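Local coordinates for adherence and virulence protein A (Streptococcus pneumoniae, PDB 6PON) that binds fibronectin and probably serves pneumococcal adherence and virulence, at residues 33-38 and 74-79; 57-62 and 98-103; 119-124 and 128-133; 143-148 and 155-160. All blocks are in the same frame, centred on the assembly; numbering follows the deposited sequence.

Contact 1 (33-38 and 74-79); sequences QELVLQ and TFIMVL
L35, on strand 34-38, reaches with both of its methyl groups into the flank of helix 74-79, where F75, I76 and L79 receive it. This is helix-on-sheet packing within the NFACT N-terminal region: the strand belongs to the four-stranded antiparallel sheet of the N-terminal half, and the helix leads toward the five-stranded sheet that follows. The axes of the two short segments approach to 11.3 Å and run 33° apart in direction, a separation that leaves the space between the backbones to be filled by aliphatic side chains and the ring of F75.

The contact across the segments is apolar throughout. CG of L35 stands anti to its own backbone N (chi1 172°), which carries the fork of the side chain away from the strand and toward the helix. There L35 and L79 meet tip to tip, CD2 of L35 lying 3.8 Å from CD2 of L79. The other branch of L35 crosses I76 at a slant, with CD1 of L35 4.0 Å from CD1 of I76, and it also comes obliquely to the ring of F75.

In the helix, the L79 N-H donates to F75 O one turn earlier, and the I76 N-H donates to the hydroxyl oxygen of S73, just ahead of the segment. On the strand, L35 pairs with L50 of the neighbouring strand, and its side chain also touches I27. Leucine suits this buried place because its two methyls can serve different partners. Within the helix, CD1 of L79 sits 3.7 Å above one face of the F75 ring, offset toward its rim.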
loop_
_atom_site.group_PDB
_atom_site.type_symbol
_atom_site.label_atom_id
_atom_site.label_comp_id
_atom_site.label_asym_id
_atom_site.label_seq_id
_atom_site.Cartn_x
_atom_site.Cartn_y
_atom_site.Cartn_z
ATOM N N GLN B 33 43.850 9.930 -0.894
ATOM C CA GLN B 33 42.580 10.326 -0.306
ATOM C C GLN B 33 41.973 9.215 0.536
ATOM O O GLN B 33 40.751 9.127 0.673
ATOM C CB GLN B 33 41.597 10.759 -1.384
ATOM C CG GLN B 33 42.229 11.509 -2.545
ATOM C CD GLN B 33 41.296 11.535 -3.736
ATOM O OE1 GLN B 33 40.355 12.340 -3.776
ATOM N NE2 GLN B 33 41.522 10.628 -4.701
ATOM N N GLU B 34 42.807 8.354 1.098
ATOM C CA GLU B 34 42.302 7.264 1.910
ATOM C C GLU B 34 43.020 7.232 3.246
ATOM O O GLU B 34 44.232 7.434 3.322
ATOM C CB GLU B 34 42.451 5.929 1.174
ATOM C CG GLU B 34 41.858 5.961 -0.218
ATOM C CD GLU B 34 41.370 4.611 -0.681
ATOM O OE1 GLU B 34 40.504 4.589 -1.582
ATOM O OE2 GLU B 34 41.828 3.575 -0.151
ATOM N N LEU B 35 42.259 6.981 4.302
ATOM C CA LEU B 35 42.766 6.928 5.664
ATOM C C LEU B 35 42.377 5.585 6.263
ATOM O O LEU B 35 41.211 5.186 6.174
ATOM C CB LEU B 35 42.192 8.088 6.501
ATOM C CG LEU B 35 42.470 8.091 8.002
ATOM C CD1 LEU B 35 43.955 8.388 8.264
ATOM C CD2 LEU B 35 41.548 9.056 8.752
ATOM N N VAL B 36 43.339 4.900 6.880
ATOM C CA VAL B 36 43.122 3.608 7.522
ATOM C C VAL B 36 43.543 3.692 8.985
ATOM O O VAL B 36 44.665 4.101 9.291
ATOM C CB VAL B 36 43.883 2.483 6.801
ATOM C CG1 VAL B 36 43.700 1.158 7.534
ATOM C CG2 VAL B 36 43.390 2.358 5.383
ATOM N N LEU B 37 42.647 3.291 9.880
ATOM C CA LEU B 37 42.900 3.257 11.312
ATOM C C LEU B 37 42.909 1.810 11.791
ATOM O O LEU B 37 41.958 1.065 11.529
ATOM C CB LEU B 37 41.822 4.030 12.088
ATOM C CG LEU B 37 41.406 5.424 11.637
ATOM C CD1 LEU B 37 40.431 6.025 12.628
ATOM C CD2 LEU B 37 42.631 6.322 11.503
ATOM N N GLN B 38 43.961 1.413 12.501
ATOM C CA GLN B 38 43.922 0.177 13.269
ATOM C C GLN B 38 43.319 0.494 14.631
ATOM O O GLN B 38 43.815 1.378 15.343
ATOM C CB GLN B 38 45.311 -0.442 13.415
ATOM C CG GLN B 38 45.289 -1.934 13.725
ATOM C CD GLN B 38 46.499 -2.370 14.539
ATOM O OE1 GLN B 38 46.372 -2.721 15.721
ATOM N NE2 GLN B 38 47.684 -2.349 13.914
ATOM N N THR B 74 52.271 15.505 6.123
ATOM C CA THR B 74 51.832 16.494 7.103
ATOM C C THR B 74 50.441 16.149 7.638
ATOM O O THR B 74 50.194 16.222 8.848
ATOM C CB THR B 74 51.844 17.895 6.468
ATOM O OG1 THR B 74 53.183 18.265 6.124
ATOM C CG2 THR B 74 51.277 18.946 7.424
ATOM N N PHE B 75 49.525 15.753 6.744
ATOM C CA PHE B 75 48.172 15.405 7.162
ATOM C C PHE B 75 48.189 14.351 8.255
ATOM O O PHE B 75 47.466 14.465 9.247
ATOM C CB PHE B 75 47.373 14.912 5.955
ATOM C CG PHE B 75 46.024 14.289 6.295
ATOM C CD1 PHE B 75 44.917 15.091 6.590
ATOM C CD2 PHE B 75 45.853 12.912 6.257
ATOM C CE1 PHE B 75 43.682 14.537 6.861
ATOM C CE2 PHE B 75 44.625 12.350 6.530
ATOM C CZ PHE B 75 43.524 13.171 6.834
ATOM N N ILE B 76 49.035 13.332 8.102
ATOM C CA ILE B 76 48.982 12.182 8.992
ATOM C C ILE B 76 49.563 12.520 10.355
ATOM O O ILE B 76 49.027 12.101 11.393
ATOM C CB ILE B 76 49.699 10.986 8.350
ATOM C CG1 ILE B 76 48.869 10.460 7.178
ATOM C CG2 ILE B 76 49.897 9.877 9.381
ATOM C CD1 ILE B 76 47.621 9.740 7.631
ATOM N N MET B 77 50.665 13.277 10.380
ATOM C CA MET B 77 51.283 13.639 11.654
ATOM C C MET B 77 50.342 14.478 12.503
ATOM O O MET B 77 50.320 14.334 13.730
ATOM C CB MET B 77 52.593 14.403 11.425
ATOM C CG MET B 77 53.490 13.801 10.358
ATOM S SD MET B 77 55.051 14.677 10.126
ATOM C CE MET B 77 56.005 13.570 11.116
ATOM N N VAL B 78 49.576 15.376 11.875
ATOM C CA VAL B 78 48.559 16.123 12.616
ATOM C C VAL B 78 47.476 15.181 13.138
ATOM O O VAL B 78 47.031 15.304 14.282
ATOM C CB VAL B 78 47.961 17.254 11.751
ATOM C CG1 VAL B 78 46.865 18.009 12.518
ATOM C CG2 VAL B 78 49.040 18.221 11.319
ATOM N N LEU B 79 47.050 14.209 12.331
ATOM C CA LEU B 79 46.048 13.272 12.835
ATOM C C LEU B 79 46.619 12.408 13.950
ATOM O O LEU B 79 45.925 12.109 14.932
ATOM C CB LEU B 79 45.489 12.399 11.701
ATOM C CG LEU B 79 44.150 12.919 11.140
ATOM C CD1 LEU B 79 44.304 14.308 10.531
ATOM C CD2 LEU B 79 43.501 11.955 10.140
#

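Contact 2 (57-62 and 98-103); sequences GRIQLT and RIVEIT
This is a small, buried, purely apolar contact between two strands of different sheets: I59 of strand 58-61, an outermost strand of the four-stranded sheet, faces V100 and I102 of strand 99-103 in the five-stranded sheet. I59 CG2 lies 4.1 Å from V100 CG2, the two side chains passing at an angle. The ethyl arm of I59 goes further along the strand: its CG1 is anti to the backbone N (chi1 174°) and the chain stays extended beyond it, bringing CD1 of I59 to 4.2 Å from CD1 of I102. V100 and I102, two apart on one strand, point to the same side and can both meet I59, whose beta branching gives it an arm for each. The contact joins the edge strand of one antiparallel sheet to the next sheet, within the NFACT N-terminal and middle domain family region, and L8 of helix 5-19 touches both I59 and V100.

The polar residues flanking I59 look elsewhere. R58 NE donates to Q60 OE1 over 2.8 Å, nearly straight at 163° and in the guanidinium plane, which, with the bond from Q60 NE2 to L61 O, would limit rotation of the amide. R58 also makes a cation-pi contact with Y263 of the second subunit, whose D260 is hydrogen-bonded to T62 OG1.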
loop_
_atom_site.group_PDB
_atom_site.type_symbol
_atom_site.label_atom_id
_atom_site.label_comp_id
_atom_site.label_asym_id
_atom_site.label_seq_id
_atom_site.Cartn_x
_atom_site.Cartn_y
_atom_site.Cartn_z
ATOM N N GLY B 57 34.666 6.497 -2.660
ATOM C CA GLY B 57 34.573 7.011 -1.311
ATOM C C GLY B 57 33.590 6.223 -0.489
ATOM O O GLY B 57 32.480 5.941 -0.946
ATOM N N ARG B 58 34.006 5.831 0.707
ATOM C CA ARG B 58 33.193 4.994 1.576
ATOM C C ARG B 58 33.886 4.957 2.928
ATOM O O ARG B 58 35.044 5.362 3.060
ATOM C CB ARG B 58 33.026 3.580 1.013
ATOM C CG ARG B 58 34.368 2.854 0.832
ATOM C CD ARG B 58 34.239 1.618 -0.045
ATOM N NE ARG B 58 35.447 0.792 -0.048
ATOM C CZ ARG B 58 36.494 1.001 -0.839
ATOM N NH1 ARG B 58 36.492 2.009 -1.696
ATOM N NH2 ARG B 58 37.543 0.194 -0.783
ATOM N N ILE B 59 33.158 4.486 3.931
ATOM C CA ILE B 59 33.730 4.132 5.218
ATOM C C ILE B 59 33.326 2.693 5.504
ATOM O O ILE B 59 32.191 2.290 5.230
ATOM C CB ILE B 59 33.276 5.090 6.342
ATOM C CG1 ILE B 59 33.790 4.600 7.701
ATOM C CG2 ILE B 59 31.766 5.230 6.335
ATOM C CD1 ILE B 59 33.804 5.666 8.783
ATOM N N GLN B 60 34.243 1.925 6.083
ATOM C CA GLN B 60 34.114 0.484 5.982
ATOM C C GLN B 60 35.122 -0.170 6.914
ATOM O O GLN B 60 36.269 0.275 6.979
ATOM C CB GLN B 60 34.376 0.079 4.518
ATOM C CG GLN B 60 34.359 -1.355 4.258
ATOM C CD GLN B 60 35.234 -1.763 3.090
ATOM O OE1 GLN B 60 35.394 -1.026 2.120
ATOM N NE2 GLN B 60 35.781 -2.970 3.168
ATOM N N LEU B 61 34.714 -1.228 7.616
ATOM C CA LEU B 61 35.718 -2.139 8.154
ATOM C C LEU B 61 36.252 -2.992 7.015
ATOM O O LEU B 61 35.548 -3.260 6.044
ATOM C CB LEU B 61 35.142 -3.036 9.243
ATOM C CG LEU B 61 34.745 -2.373 10.553
ATOM C CD1 LEU B 61 34.077 -3.408 11.427
ATOM C CD2 LEU B 61 35.977 -1.783 11.223
ATOM N N THR B 62 37.514 -3.405 7.117
ATOM C CA THR B 62 38.086 -4.158 6.012
ATOM C C THR B 62 39.088 -5.186 6.514
ATOM O O THR B 62 39.744 -5.010 7.548
ATOM C CB THR B 62 38.766 -3.248 4.985
ATOM O OG1 THR B 62 39.206 -4.038 3.876
ATOM C CG2 THR B 62 39.982 -2.546 5.589
ATOM N N ARG B 98 25.218 11.466 3.662
ATOM C CA ARG B 98 26.448 10.686 3.510
ATOM C C ARG B 98 27.610 11.348 4.258
ATOM O O ARG B 98 28.621 11.749 3.681
ATOM C CB ARG B 98 26.772 10.495 2.030
ATOM C CG ARG B 98 25.795 9.554 1.258
ATOM C CD ARG B 98 25.852 9.804 -0.251
ATOM N NE ARG B 98 25.672 11.236 -0.447
ATOM C CZ ARG B 98 26.089 11.924 -1.504
ATOM N NH1 ARG B 98 26.740 11.316 -2.491
ATOM N NH2 ARG B 98 25.892 13.236 -1.545
ATOM N N ILE B 99 27.444 11.449 5.578
ATOM C CA ILE B 99 28.425 12.066 6.467
ATOM C C ILE B 99 28.495 11.262 7.753
ATOM O O ILE B 99 27.460 11.004 8.381
ATOM C CB ILE B 99 28.072 13.523 6.814
ATOM C CG1 ILE B 99 27.712 14.298 5.559
ATOM C CG2 ILE B 99 29.236 14.184 7.575
ATOM C CD1 ILE B 99 27.436 15.725 5.812
ATOM N N VAL B 100 29.711 10.919 8.180
ATOM C CA VAL B 100 29.922 10.222 9.445
ATOM C C VAL B 100 30.856 11.028 10.326
ATOM O O VAL B 100 31.882 11.545 9.865
ATOM C CB VAL B 100 30.483 8.802 9.251
ATOM C CG1 VAL B 100 30.738 8.174 10.598
ATOM C CG2 VAL B 100 29.506 7.970 8.440
ATOM N N GLU B 101 30.503 11.107 11.608
ATOM C CA GLU B 101 31.282 11.809 12.609
ATOM C C GLU B 101 31.690 10.828 13.698
ATOM O O GLU B 101 30.852 10.095 14.239
ATOM C CB GLU B 101 30.503 12.983 13.197
ATOM C CG GLU B 101 30.239 14.071 12.157
ATOM C CD GLU B 101 29.545 15.281 12.729
ATOM O OE1 GLU B 101 29.003 15.191 13.845
ATOM O OE2 GLU B 101 29.554 16.329 12.060
ATOM N N ILE B 102 32.984 10.826 13.997
ATOM C CA ILE B 102 33.600 9.949 14.970
ATOM C C ILE B 102 34.202 10.854 16.028
ATOM O O ILE B 102 35.173 11.580 15.753
ATOM C CB ILE B 102 34.679 9.057 14.339
ATOM C CG1 ILE B 102 34.063 8.174 13.255
ATOM C CG2 ILE B 102 35.402 8.260 15.443
ATOM C CD1 ILE B 102 35.065 7.447 12.399
ATOM N N THR B 103 33.639 10.822 17.228
ATOM C CA THR B 103 34.163 11.633 18.313
ATOM C C THR B 103 35.160 10.811 19.117
ATOM O O THR B 103 34.925 9.632 19.419
ATOM C CB THR B 103 33.042 12.158 19.210
ATOM O OG1 THR B 103 32.029 12.739 18.392
ATOM C CG2 THR B 103 33.562 13.239 20.099
#

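Contact 3 (119-124 and 128-133)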
loop_
_atom_site.group_PDB
_atom_site.type_symbol
_atom_site.label_atom_id
_atom_site.label_comp_id
_atom_site.label_asym_id
_atom_site.label_seq_id
_atom_site.Cartn_x
_atom_site.Cartn_y
_atom_site.Cartn_z
ATOM N N ILE B 119 35.673 13.414 10.690
ATOM C CA ILE B 119 34.497 13.540 9.834
ATOM C C ILE B 119 34.846 13.069 8.429
ATOM O O ILE B 119 35.824 13.548 7.837
ATOM C CB ILE B 119 33.992 14.991 9.759
ATOM C CG1 ILE B 119 33.719 15.577 11.145
ATOM C CG2 ILE B 119 32.769 15.073 8.831
ATOM C CD1 ILE B 119 33.307 17.067 11.113
ATOM N N ILE B 120 34.022 12.174 7.872
ATOM C CA ILE B 120 34.125 11.816 6.463
ATOM C C ILE B 120 32.847 12.261 5.764
ATOM O O ILE B 120 31.743 11.974 6.233
ATOM C CB ILE B 120 34.395 10.310 6.238
ATOM C CG1 ILE B 120 34.482 10.012 4.739
ATOM C CG2 ILE B 120 33.322 9.400 6.901
ATOM C CD1 ILE B 120 34.827 8.564 4.408
ATOM N N GLU B 121 33.010 12.990 4.663
ATOM C CA GLU B 121 31.924 13.413 3.795
ATOM C C GLU B 121 32.098 12.687 2.475
ATOM O O GLU B 121 33.135 12.836 1.817
ATOM C CB GLU B 121 31.949 14.922 3.565
ATOM C CG GLU B 121 32.014 15.757 4.828
ATOM C CD GLU B 121 32.330 17.201 4.505
ATOM O OE1 GLU B 121 32.570 17.473 3.298
ATOM O OE2 GLU B 121 32.332 18.048 5.435
ATOM N N ILE B 122 31.098 11.900 2.103
ATOM C CA ILE B 122 31.126 11.126 0.871
ATOM C C ILE B 122 30.191 11.844 -0.090
ATOM O O ILE B 122 28.981 11.612 -0.108
ATOM C CB ILE B 122 30.736 9.678 1.111
ATOM C CG1 ILE B 122 31.719 9.080 2.115
ATOM C CG2 ILE B 122 30.761 8.904 -0.190
ATOM C CD1 ILE B 122 31.229 7.832 2.775
ATOM N N MET B 123 30.770 12.740 -0.888
ATOM C CA MET B 123 30.069 13.694 -1.740
ATOM C C MET B 123 30.692 13.727 -3.120
ATOM O O MET B 123 30.988 14.792 -3.664
ATOM C CB MET B 123 30.107 15.102 -1.145
ATOM C CG MET B 123 29.633 15.200 0.303
ATOM S SD MET B 123 27.842 15.237 0.377
ATOM C CE MET B 123 27.547 15.007 2.125
ATOM N N GLY B 124 30.937 12.554 -3.692
ATOM C CA GLY B 124 31.508 12.475 -5.020
ATOM C C GLY B 124 32.763 13.311 -5.189
ATOM O O GLY B 124 33.742 13.130 -4.461
ATOM N N ASN B 128 35.660 14.312 1.207
ATOM C CA ASN B 128 36.777 14.799 1.999
ATOM C C ASN B 128 36.761 14.152 3.381
ATOM O O ASN B 128 35.752 13.596 3.822
ATOM C CB ASN B 128 36.747 16.325 2.115
ATOM C CG ASN B 128 38.133 16.939 2.044
ATOM O OD1 ASN B 128 39.117 16.366 2.527
ATOM N ND2 ASN B 128 38.221 18.101 1.418
ATOM N N ILE B 129 37.916 14.220 4.047
ATOM C CA ILE B 129 38.118 13.659 5.377
ATOM C C ILE B 129 38.781 14.737 6.214
ATOM O O ILE B 129 39.798 15.307 5.803
ATOM C CB ILE B 129 38.979 12.378 5.349
ATOM C CG1 ILE B 129 38.306 11.282 4.513
ATOM C CG2 ILE B 129 39.241 11.862 6.761
ATOM C CD1 ILE B 129 39.206 10.050 4.279
ATOM N N LEU B 130 38.188 15.036 7.368
ATOM C CA LEU B 130 38.555 16.200 8.152
ATOM C C LEU B 130 38.633 15.806 9.615
ATOM O O LEU B 130 37.837 14.990 10.091
ATOM C CB LEU B 130 37.539 17.351 7.972
ATOM C CG LEU B 130 37.059 17.683 6.542
ATOM C CD1 LEU B 130 35.781 16.895 6.142
ATOM C CD2 LEU B 130 36.872 19.185 6.321
ATOM N N LEU B 131 39.609 16.372 10.312
ATOM C CA LEU B 131 39.716 16.286 11.760
ATOM C C LEU B 131 39.442 17.677 12.322
ATOM O O LEU B 131 40.041 18.661 11.883
ATOM C CB LEU B 131 41.102 15.792 12.190
ATOM C CG LEU B 131 41.242 15.539 13.697
ATOM C CD1 LEU B 131 40.462 14.282 14.164
ATOM C CD2 LEU B 131 42.696 15.479 14.111
ATOM N N VAL B 132 38.508 17.770 13.250
ATOM C CA VAL B 132 38.042 19.059 13.730
ATOM C C VAL B 132 38.174 19.066 15.237
ATOM O O VAL B 132 37.763 18.104 15.896
ATOM C CB VAL B 132 36.588 19.330 13.307
ATOM C CG1 VAL B 132 36.089 20.615 13.929
ATOM C CG2 VAL B 132 36.499 19.390 11.810
ATOM N N ASP B 133 38.756 20.134 15.785
ATOM C CA ASP B 133 38.853 20.214 17.233
ATOM C C ASP B 133 37.492 20.509 17.830
ATOM O O ASP B 133 36.794 21.413 17.376
ATOM C CB ASP B 133 39.830 21.278 17.687
ATOM C CG ASP B 133 39.876 21.362 19.186
ATOM O OD1 ASP B 133 39.056 22.093 19.763
ATOM O OD2 ASP B 133 40.690 20.639 19.787
#
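A beta hairpin joins strands 113-121 and 128-133 in the five-stranded antiparallel sheet, and this contact is the end of it nearest the turn. I119 and L130 form one hydrogen-bonded pair, with I119 N to L130 O at 2.7 Å and L130 N to I119 O at 2.8 Å. E121 and N128 form the second, through E121 N to N128 O and N128 N to E121 O. Between them the non-hydrogen-bonded pair I120 and I129 lies side by side, CG1 of I120 4.0 Å from CG1 of I129, on the sheet face opposite to I119, E121, N128 and L130.

On that other face, I119 crosses V132 at a slant, CD1 of I119 meeting CG2 of V132 at 4.0 Å. The extended E121 side chain likewise passes obliquely over that of L130, OE2 of E121 3.7 Å from CD1 of L130. N128 turns OD1 back to accept from I129 N through a lone pair, while its ND2 donates to K144 O.

The carboxylate of E121 is buried but well supplied: OE1 forms a salt bridge with R154 and OE2 a hydrogen bond with Y162. These two partners would probably favour its ionised form, whereas the methyl of L130 only packs against it.

Contact 4 (143-148 and 155-160); sequences IKHVGF and TLLPGS
V146 and L156 are joined by two backbone hydrogen bonds, V146 N to L156 O and L156 N to V146 O, each 3.0 Å long. They make a single antiparallel bridge in the loop that follows strand 139-142, where neither segment is otherwise regular strand or helix. The first is the straighter at 167°, although its donor stands tilted from the carbonyl plane; the second is bent to 149°. L156 O also takes a CA-H contact from H145.

Packing flanks this bridge. V146 and L156 lie side by side, CG2 of V146 3.9 Å from CB of L156, and L156 continues inward to L130, as suits the one buried residue among those that touch here. L157 crosses H145 at about a right angle, CD2 of L157 lying 3.8 Å from CB of H145, while CD1 of L157 lies 3.9 Å from CA of G147. The chain then turns back in a type II turn, closed by S160 N to L157 O, and its positive-phi position is filled by G159.

H145 hydrogen-bonds through NE2 to OE2 of E141, which would help orient its imidazole. In a CH-pi contact over one face, CD of P158 lies 3.9 Å from the centroid of the H145 ring, 26° off its normal.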
loop_
_atom_site.group_PDB
_atom_site.type_symbol
_atom_site.label_atom_id
_atom_site.label_comp_id
_atom_site.label_asym_id
_atom_site.label_seq_id
_atom_site.Cartn_x
_atom_site.Cartn_y
_atom_site.Cartn_z
ATOM N N ILE B 143 42.088 16.089 4.486
ATOM C CA ILE B 143 42.871 15.303 3.551
ATOM C C ILE B 143 42.921 15.932 2.169
ATOM O O ILE B 143 43.870 15.679 1.422
ATOM C CB ILE B 143 42.342 13.863 3.511
ATOM C CG1 ILE B 143 43.488 12.897 3.205
ATOM C CG2 ILE B 143 41.185 13.732 2.512
ATOM C CD1 ILE B 143 43.089 11.453 3.343
ATOM N N LYS B 144 41.950 16.767 1.808
ATOM C CA LYS B 144 41.992 17.500 0.544
ATOM C C LYS B 144 41.831 18.985 0.841
ATOM O O LYS B 144 40.709 19.457 1.052
ATOM C CB LYS B 144 40.915 17.022 -0.417
ATOM C CG LYS B 144 41.438 16.061 -1.466
ATOM C CD LYS B 144 40.411 15.829 -2.572
ATOM C CE LYS B 144 39.325 14.882 -2.129
ATOM N NZ LYS B 144 38.117 14.967 -3.005
ATOM N N HIS B 145 42.940 19.724 0.849
ATOM C CA HIS B 145 42.858 21.160 1.087
ATOM C C HIS B 145 42.129 21.846 -0.062
ATOM O O HIS B 145 42.319 21.506 -1.231
ATOM C CB HIS B 145 44.250 21.757 1.263
ATOM C CG HIS B 145 44.932 21.333 2.524
ATOM N ND1 HIS B 145 46.025 21.997 3.043
ATOM C CD2 HIS B 145 44.680 20.307 3.372
ATOM C CE1 HIS B 145 46.408 21.407 4.162
ATOM N NE2 HIS B 145 45.613 20.376 4.382
ATOM N N VAL B 146 41.249 22.787 0.275
ATOM C CA VAL B 146 40.537 23.588 -0.722
ATOM C C VAL B 146 40.613 25.033 -0.262
ATOM O O VAL B 146 40.026 25.390 0.766
ATOM C CB VAL B 146 39.074 23.159 -0.916
ATOM C CG1 VAL B 146 38.553 23.664 -2.275
ATOM C CG2 VAL B 146 38.909 21.643 -0.795
ATOM N N GLY B 147 41.342 25.858 -1.002
ATOM C CA GLY B 147 41.569 27.226 -0.592
ATOM C C GLY B 147 40.382 28.117 -0.874
ATOM O O GLY B 147 39.367 27.713 -1.446
ATOM N N PHE B 148 40.524 29.370 -0.461
ATOM C CA PHE B 148 39.512 30.372 -0.752
ATOM C C PHE B 148 39.501 30.732 -2.238
ATOM O O PHE B 148 40.554 30.835 -2.877
ATOM C CB PHE B 148 39.770 31.621 0.084
ATOM C CG PHE B 148 38.812 32.741 -0.189
ATOM C CD1 PHE B 148 37.572 32.775 0.427
ATOM C CD2 PHE B 148 39.154 33.768 -1.058
ATOM C CE1 PHE B 148 36.689 33.814 0.183
ATOM C CE2 PHE B 148 38.271 34.810 -1.308
ATOM C CZ PHE B 148 37.037 34.831 -0.690
ATOM N N THR B 155 36.010 27.291 3.230
ATOM C CA THR B 155 37.440 27.108 3.104
ATOM C C THR B 155 37.804 25.848 3.881
ATOM O O THR B 155 37.468 25.723 5.066
ATOM C CB THR B 155 38.185 28.355 3.587
ATOM O OG1 THR B 155 37.823 29.470 2.754
ATOM C CG2 THR B 155 39.671 28.162 3.497
ATOM N N LEU B 156 38.438 24.893 3.202
ATOM C CA LEU B 156 38.834 23.632 3.825
ATOM C C LEU B 156 40.340 23.678 4.029
ATOM O O LEU B 156 41.118 23.152 3.238
ATOM C CB LEU B 156 38.404 22.428 2.995
ATOM C CG LEU B 156 36.884 22.296 2.915
ATOM C CD1 LEU B 156 36.493 20.974 2.317
ATOM C CD2 LEU B 156 36.262 22.469 4.286
ATOM N N LEU B 157 40.747 24.319 5.117
ATOM C CA LEU B 157 42.164 24.488 5.396
ATOM C C LEU B 157 42.358 24.405 6.899
ATOM O O LEU B 157 41.455 24.787 7.654
ATOM C CB LEU B 157 42.694 25.830 4.855
ATOM C CG LEU B 157 42.809 26.074 3.335
ATOM C CD1 LEU B 157 43.078 27.543 3.044
ATOM C CD2 LEU B 157 43.916 25.223 2.686
ATOM N N PRO B 158 43.493 23.885 7.364
ATOM C CA PRO B 158 43.788 23.929 8.806
ATOM C C PRO B 158 43.571 25.329 9.366
ATOM O O PRO B 158 43.922 26.331 8.738
ATOM C CB PRO B 158 45.265 23.515 8.885
ATOM C CG PRO B 158 45.505 22.707 7.634
ATOM C CD PRO B 158 44.551 23.213 6.581
ATOM N N GLY B 159 42.962 25.395 10.549
ATOM C CA GLY B 159 42.674 26.642 11.216
ATOM C C GLY B 159 41.323 27.247 10.886
ATOM O O GLY B 159 40.786 28.003 11.698
ATOM N N SER B 160 40.767 26.943 9.708
ATOM C CA SER B 160 39.428 27.397 9.368
ATOM C C SER B 160 38.394 26.698 10.243
ATOM O O SER B 160 38.571 25.545 10.658
ATOM C CB SER B 160 39.107 27.125 7.890
ATOM O OG SER B 160 39.910 27.898 7.008
#

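How the contacts relate
Contacts 1 and 2 come first and interleave along the chain, in the order 33-38, 57-62, 74-79 and 98-103; contacts 3 and 4 follow in series. Contact 3 is central: its centre lies about 9 Å from that of contact 2, 11 Å from contact 4 and 12 Å from contact 1, and it touches all three. Strands 99-107 and 113-121 are neighbours in the five-stranded sheet, so contacts 2 and 3 share it. Contact 4 continues from its outermost strand, 139-142, and helix 74-83 of contact 1 lies against that strand at E141. Contacts 2 and 4, about 20 Å between centres, do not touch. Together they join both larger sheets, the helix and a surface loop in one part of an otherwise extended chain.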